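Local coordinates for protein sucrose 6(F)-phosphate phosphorylase (PDB 6S9V) that belongs to the alpha-amylase family of enzymes, with a barrel-shaped catalytic domain and a small antiparallel sheet, at residues F443-F455 with R465-L477. Numbering follows the deposited sequence.
Sequences FRNEYEAFNGEFF and RLTWKKDDKRCSL
Strands 453-455 and 465-470 pair as the first beta hairpin of the antiparallel sheet that follows the barrel. Glu453 and Phe455 form hydrogen-bonded pairs with Lys469 and Thr467. In one of these, Phe455 N reaches Thr467 O at 2.8 Å. Phe454 and Trp468 are the non-hydrogen-bonded pair between them.

The Trp468 indole lies between two phenylalanines. On one face, Phe454 CB sits 3.6 Å from the centroid of the six-membered ring, nearly on its normal, a CH-pi contact. Phe454 CD1 touches Trp468 CE2 on the same face, at 3.4 Å. With CG anti to the backbone N (chi1 174°), the Phe454 ring leans past the indole toward Leu466 CD2. Phe450 CD1 covers the opposite indole face, 3.7 Å from Trp468 CD1, with its ring inclined 52° to the five-membered ring.

A second cluster gathers round Cys475, and Phe450 links it to the first. Cys475 SG lies over a face of the Phe450 ring, 4.0 Å from the centroid, while Arg444 CD covers the other face. Ala449 CB packs against the same sulfur. Tyr447 OH accepts a bond from Arg474 N at 3.0 Å and also bonds Ile491 O, so the hydroxyl ties the residue just past helix 432-446 to strands 473-480 and 485-491.

The indole NE1 bonds Phe384 O at the end of helix 372-384. Phe384 also meets Phe450 edge-to-face and touches Leu466 and Cys475. Phe384 thus joins helix 372-384 to the sheet, while Ile488 and Tyr490 of strand 485-491 pack beside Cys475 and beside Phe443, near the end of helix 432-446.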
loop_
_atom_site.group_PDB
_atom_site.type_symbol
_atom_site.label_atom_id
_atom_site.label_comp_id
_atom_site.label_asym_id
_atom_site.label_seq_id
_atom_site.Cartn_x
_atom_site.Cartn_y
_atom_site.Cartn_z
ATOM N N PHE A 443 14.925 -17.018 5.757
ATOM C CA PHE A 443 15.822 -17.364 4.661
ATOM C C PHE A 443 16.001 -16.184 3.711
ATOM O O PHE A 443 17.128 -15.868 3.302
ATOM C CB PHE A 443 15.313 -18.576 3.884
ATOM C CG PHE A 443 16.259 -19.015 2.795
ATOM C CD1 PHE A 443 17.353 -19.811 3.094
ATOM C CD2 PHE A 443 16.071 -18.601 1.487
ATOM C CE1 PHE A 443 18.251 -20.203 2.096
ATOM C CE2 PHE A 443 16.952 -18.999 0.484
ATOM C CZ PHE A 443 18.039 -19.801 0.793
ATOM N N ARG A 444 14.901 -15.507 3.366
ATOM C CA ARG A 444 14.972 -14.346 2.480
ATOM C C ARG A 444 15.756 -13.192 3.106
ATOM O O ARG A 444 16.349 -12.377 2.381
ATOM C CB ARG A 444 13.551 -13.915 2.107
ATOM C CG ARG A 444 13.443 -12.661 1.274
ATOM C CD ARG A 444 14.207 -12.744 -0.035
ATOM N NE ARG A 444 13.973 -11.541 -0.832
ATOM C CZ ARG A 444 14.500 -10.350 -0.557
ATOM N NH1 ARG A 444 15.300 -10.207 0.487
ATOM N NH2 ARG A 444 14.223 -9.300 -1.321
ATOM N N ASN A 445 15.763 -13.091 4.439
ATOM C CA ASN A 445 16.541 -12.053 5.106
ATOM C C ASN A 445 18.000 -12.436 5.294
ATOM O O ASN A 445 18.860 -11.551 5.379
ATOM C CB ASN A 445 15.961 -11.729 6.482
ATOM C CG ASN A 445 14.640 -11.014 6.392
ATOM O OD1 ASN A 445 14.303 -10.445 5.350
ATOM N ND2 ASN A 445 13.876 -11.032 7.488
ATOM N N GLU A 446 18.300 -13.729 5.397
ATOM C CA GLU A 446 19.633 -14.168 5.783
ATOM C C GLU A 446 20.505 -14.547 4.596
ATOM O O GLU A 446 21.716 -14.309 4.627
ATOM C CB GLU A 446 19.558 -15.384 6.721
ATOM C CG GLU A 446 18.949 -15.129 8.096
ATOM C CD GLU A 446 18.642 -16.426 8.847
ATOM O OE1 GLU A 446 18.764 -17.506 8.234
ATOM O OE2 GLU A 446 18.290 -16.370 10.048
ATOM N N TYR A 447 19.937 -15.127 3.545
ATOM C CA TYR A 447 20.773 -15.683 2.493
ATOM C C TYR A 447 21.264 -14.582 1.562
ATOM O O TYR A 447 20.471 -13.822 1.003
ATOM C CB TYR A 447 20.035 -16.763 1.715
ATOM C CG TYR A 447 21.021 -17.629 0.963
ATOM C CD1 TYR A 447 21.895 -18.470 1.645
ATOM C CD2 TYR A 447 21.121 -17.562 -0.415
ATOM C CE1 TYR A 447 22.823 -19.244 0.964
ATOM C CE2 TYR A 447 22.036 -18.331 -1.100
ATOM C CZ TYR A 447 22.882 -19.165 -0.412
ATOM O OH TYR A 447 23.795 -19.911 -1.110
ATOM N N GLU A 448 22.577 -14.527 1.369
ATOM C CA GLU A 448 23.208 -13.364 0.756
ATOM C C GLU A 448 22.931 -13.237 -0.738
ATOM O O GLU A 448 23.083 -12.137 -1.288
ATOM C CB GLU A 448 24.715 -13.432 1.017
ATOM C CG GLU A 448 25.096 -13.432 2.506
ATOM C CD GLU A 448 25.040 -14.815 3.184
ATOM O OE1 GLU A 448 24.401 -15.756 2.651
ATOM O OE2 GLU A 448 25.653 -14.954 4.270
ATOM N N ALA A 449 22.514 -14.317 -1.405
ATOM C CA ALA A 449 22.342 -14.278 -2.853
ATOM C C ALA A 449 21.265 -13.288 -3.283
ATOM O O ALA A 449 21.318 -12.763 -4.404
ATOM C CB ALA A 449 22.006 -15.675 -3.384
ATOM N N PHE A 450 20.266 -13.038 -2.433
ATOM C CA PHE A 450 19.201 -12.114 -2.810
ATOM C C PHE A 450 19.719 -10.699 -3.017
ATOM O O PHE A 450 19.019 -9.874 -3.610
ATOM C CB PHE A 450 18.103 -12.103 -1.746
ATOM C CG PHE A 450 17.345 -13.387 -1.659
ATOM C CD1 PHE A 450 16.446 -13.747 -2.653
ATOM C CD2 PHE A 450 17.526 -14.239 -0.583
ATOM C CE1 PHE A 450 15.743 -14.936 -2.573
ATOM C CE2 PHE A 450 16.816 -15.429 -0.499
ATOM C CZ PHE A 450 15.933 -15.778 -1.497
ATOM N N ASN A 451 20.928 -10.404 -2.550
ATOM C CA ASN A 451 21.536 -9.105 -2.768
ATOM C C ASN A 451 22.446 -9.084 -3.986
ATOM O O ASN A 451 23.272 -8.175 -4.111
ATOM C CB ASN A 451 22.294 -8.680 -1.511
ATOM C CG ASN A 451 21.360 -8.431 -0.349
ATOM O OD1 ASN A 451 20.332 -7.782 -0.510
ATOM N ND2 ASN A 451 21.689 -8.969 0.815
ATOM N N GLY A 452 22.302 -10.059 -4.881
ATOM C CA GLY A 452 23.127 -10.162 -6.065
ATOM C C GLY A 452 22.358 -10.121 -7.369
ATOM O O GLY A 452 21.443 -9.308 -7.542
ATOM N N GLU A 453 22.686 -11.037 -8.268
ATOM C CA GLU A 453 22.137 -11.045 -9.615
ATOM C C GLU A 453 20.960 -12.007 -9.710
ATOM O O GLU A 453 20.987 -13.101 -9.145
ATOM C CB GLU A 453 23.214 -11.446 -10.627
ATOM C CG GLU A 453 24.372 -10.446 -10.734
ATOM C CD GLU A 453 25.497 -10.913 -11.650
ATOM O OE1 GLU A 453 25.546 -12.119 -11.959
ATOM O OE2 GLU A 453 26.346 -10.077 -12.057
ATOM N N PHE A 454 19.933 -11.585 -10.442
ATOM C CA PHE A 454 18.691 -12.333 -10.606
ATOM C C PHE A 454 18.628 -12.932 -12.004
ATOM O O PHE A 454 18.908 -12.243 -12.990
ATOM C CB PHE A 454 17.495 -11.411 -10.370
ATOM C CG PHE A 454 16.151 -12.043 -10.643
ATOM C CD1 PHE A 454 15.697 -13.105 -9.893
ATOM C CD2 PHE A 454 15.329 -11.534 -11.641
ATOM C CE1 PHE A 454 14.451 -13.664 -10.141
ATOM C CE2 PHE A 454 14.082 -12.084 -11.892
ATOM C CZ PHE A 454 13.643 -13.148 -11.138
ATOM N N PHE A 455 18.256 -14.210 -12.083
ATOM C CA PHE A 455 18.140 -14.926 -13.349
ATOM C C PHE A 455 16.809 -15.672 -13.407
ATOM O O PHE A 455 16.480 -16.434 -12.495
ATOM C CB PHE A 455 19.308 -15.903 -13.531
ATOM C CG PHE A 455 20.656 -15.230 -13.535
ATOM C CD1 PHE A 455 21.127 -14.599 -14.670
ATOM C CD2 PHE A 455 21.435 -15.213 -12.392
ATOM C CE1 PHE A 455 22.362 -13.969 -14.668
ATOM C CE2 PHE A 455 22.667 -14.591 -12.383
ATOM C CZ PHE A 455 23.127 -13.964 -13.521
ATOM N N ARG A 465 11.162 -21.474 -12.063
ATOM C CA ARG A 465 12.577 -21.625 -11.726
ATOM C C ARG A 465 13.226 -20.253 -11.761
ATOM O O ARG A 465 13.382 -19.671 -12.838
ATOM C CB ARG A 465 13.283 -22.587 -12.680
ATOM C CG ARG A 465 12.806 -24.023 -12.564
ATOM C CD ARG A 465 13.738 -25.002 -13.295
ATOM N NE ARG A 465 14.913 -25.352 -12.501
ATOM C CZ ARG A 465 15.779 -26.314 -12.819
ATOM N NH1 ARG A 465 15.606 -27.031 -13.923
ATOM N NH2 ARG A 465 16.820 -26.562 -12.037
ATOM N N LEU A 466 13.594 -19.745 -10.587
ATOM C CA LEU A 466 14.212 -18.435 -10.430
ATOM C C LEU A 466 15.459 -18.559 -9.565
ATOM O O LEU A 466 15.453 -19.273 -8.558
ATOM C CB LEU A 466 13.231 -17.446 -9.803
ATOM C CG LEU A 466 11.886 -17.295 -10.519
ATOM C CD1 LEU A 466 10.943 -16.432 -9.681
ATOM C CD2 LEU A 466 12.053 -16.715 -11.926
ATOM N N THR A 467 16.517 -17.834 -9.936
ATOM C CA THR A 467 17.807 -17.972 -9.280
ATOM C C THR A 467 18.395 -16.613 -8.933
ATOM O O THR A 467 18.329 -15.674 -9.732
ATOM C CB THR A 467 18.800 -18.737 -10.179
ATOM O OG1 THR A 467 18.391 -20.105 -10.314
ATOM C CG2 THR A 467 20.217 -18.670 -9.614
ATOM N N TRP A 468 18.978 -16.530 -7.738
ATOM C CA TRP A 468 19.786 -15.396 -7.301
ATOM C C TRP A 468 21.215 -15.877 -7.075
ATOM O O TRP A 468 21.438 -16.976 -6.554
ATOM C CB TRP A 468 19.221 -14.766 -6.022
ATOM C CG TRP A 468 17.951 -14.010 -6.249
ATOM C CD1 TRP A 468 16.680 -14.521 -6.268
ATOM C CD2 TRP A 468 17.824 -12.607 -6.498
ATOM N NE1 TRP A 468 15.771 -13.520 -6.501
ATOM C CE2 TRP A 468 16.446 -12.333 -6.649
ATOM C CE3 TRP A 468 18.737 -11.555 -6.603
ATOM C CZ2 TRP A 468 15.965 -11.057 -6.916
ATOM C CZ3 TRP A 468 18.254 -10.278 -6.863
ATOM C CH2 TRP A 468 16.884 -10.040 -7.016
ATOM N N LYS A 469 22.185 -15.045 -7.454
ATOM C CA LYS A 469 23.592 -15.400 -7.307
ATOM C C LYS A 469 24.378 -14.231 -6.737
ATOM O O LYS A 469 24.249 -13.102 -7.223
ATOM C CB LYS A 469 24.194 -15.792 -8.665
ATOM C CG LYS A 469 23.696 -17.112 -9.220
ATOM C CD LYS A 469 24.208 -17.376 -10.634
ATOM C CE LYS A 469 25.712 -17.584 -10.677
ATOM N NZ LYS A 469 26.067 -18.954 -10.217
ATOM N N LYS A 470 25.200 -14.505 -5.720
ATOM C CA LYS A 470 26.172 -13.532 -5.230
ATOM C C LYS A 470 27.413 -14.266 -4.744
ATOM O O LYS A 470 27.341 -15.043 -3.788
ATOM C CB LYS A 470 25.600 -12.654 -4.111
ATOM C CG LYS A 470 26.621 -11.645 -3.578
ATOM C CD LYS A 470 26.072 -10.756 -2.473
ATOM C CE LYS A 470 27.148 -9.762 -2.020
ATOM N NZ LYS A 470 26.647 -8.757 -1.030
ATOM N N ASP A 471 28.544 -14.008 -5.386
ATOM C CA ASP A 471 29.826 -14.586 -4.965
ATOM C C ASP A 471 29.672 -16.102 -5.038
ATOM O O ASP A 471 29.222 -16.615 -6.075
ATOM C CB ASP A 471 30.200 -14.031 -3.594
ATOM C CG ASP A 471 30.366 -12.528 -3.596
ATOM O OD1 ASP A 471 30.766 -11.975 -4.642
ATOM O OD2 ASP A 471 30.108 -11.897 -2.550
ATOM N N ASP A 472 30.014 -16.843 -3.990
ATOM C CA ASP A 472 29.846 -18.287 -3.971
ATOM C C ASP A 472 28.463 -18.695 -3.493
ATOM O O ASP A 472 28.182 -19.895 -3.400
ATOM C CB ASP A 472 30.915 -18.927 -3.077
ATOM C CG ASP A 472 30.893 -18.386 -1.659
ATOM O OD1 ASP A 472 30.372 -17.272 -1.447
ATOM O OD2 ASP A 472 31.409 -19.073 -0.752
ATOM N N LYS A 473 27.594 -17.733 -3.194
ATOM C CA LYS A 473 26.246 -18.030 -2.742
ATOM C C LYS A 473 25.298 -18.035 -3.936
ATOM O O LYS A 473 25.399 -17.192 -4.832
ATOM C CB LYS A 473 25.777 -16.996 -1.716
ATOM C CG LYS A 473 26.758 -16.721 -0.576
ATOM C CD LYS A 473 27.015 -17.932 0.306
ATOM C CE LYS A 473 27.773 -17.529 1.568
ATOM N NZ LYS A 473 28.221 -18.698 2.376
ATOM N N ARG A 474 24.367 -18.979 -3.935
ATOM C CA ARG A 474 23.373 -19.054 -4.991
ATOM C C ARG A 474 22.179 -19.795 -4.415
ATOM O O ARG A 474 22.358 -20.780 -3.695
ATOM C CB ARG A 474 23.920 -19.769 -6.226
ATOM C CG ARG A 474 22.919 -19.946 -7.344
ATOM C CD ARG A 474 23.511 -20.773 -8.468
ATOM N NE ARG A 474 23.820 -22.131 -8.033
ATOM C CZ ARG A 474 22.925 -23.115 -7.991
ATOM N NH1 ARG A 474 21.672 -22.890 -8.361
ATOM N NH2 ARG A 474 23.283 -24.323 -7.579
ATOM N N CYS A 475 20.979 -19.316 -4.715
ATOM C CA CYS A 475 19.760 -20.020 -4.331
ATOM C C CYS A 475 18.802 -20.054 -5.510
ATOM O O CYS A 475 18.590 -19.036 -6.177
ATOM C CB CYS A 475 19.087 -19.377 -3.107
ATOM S SG CYS A 475 18.665 -17.630 -3.209
ATOM N N SER A 476 18.244 -21.236 -5.775
ATOM C CA SER A 476 17.391 -21.480 -6.933
ATOM C C SER A 476 16.048 -22.000 -6.439
ATOM O O SER A 476 15.977 -23.080 -5.846
ATOM C CB SER A 476 18.035 -22.477 -7.894
ATOM O OG SER A 476 19.282 -21.986 -8.344
ATOM N N LEU A 477 15.006 -21.214 -6.667
ATOM C CA LEU A 477 13.644 -21.618 -6.357
ATOM C C LEU A 477 13.136 -22.555 -7.438
ATOM O O LEU A 477 13.285 -22.278 -8.632
ATOM C CB LEU A 477 12.749 -20.383 -6.269
ATOM C CG LEU A 477 11.237 -20.612 -6.161
ATOM C CD1 LEU A 477 10.895 -21.255 -4.821
ATOM C CD2 LEU A 477 10.472 -19.306 -6.360
#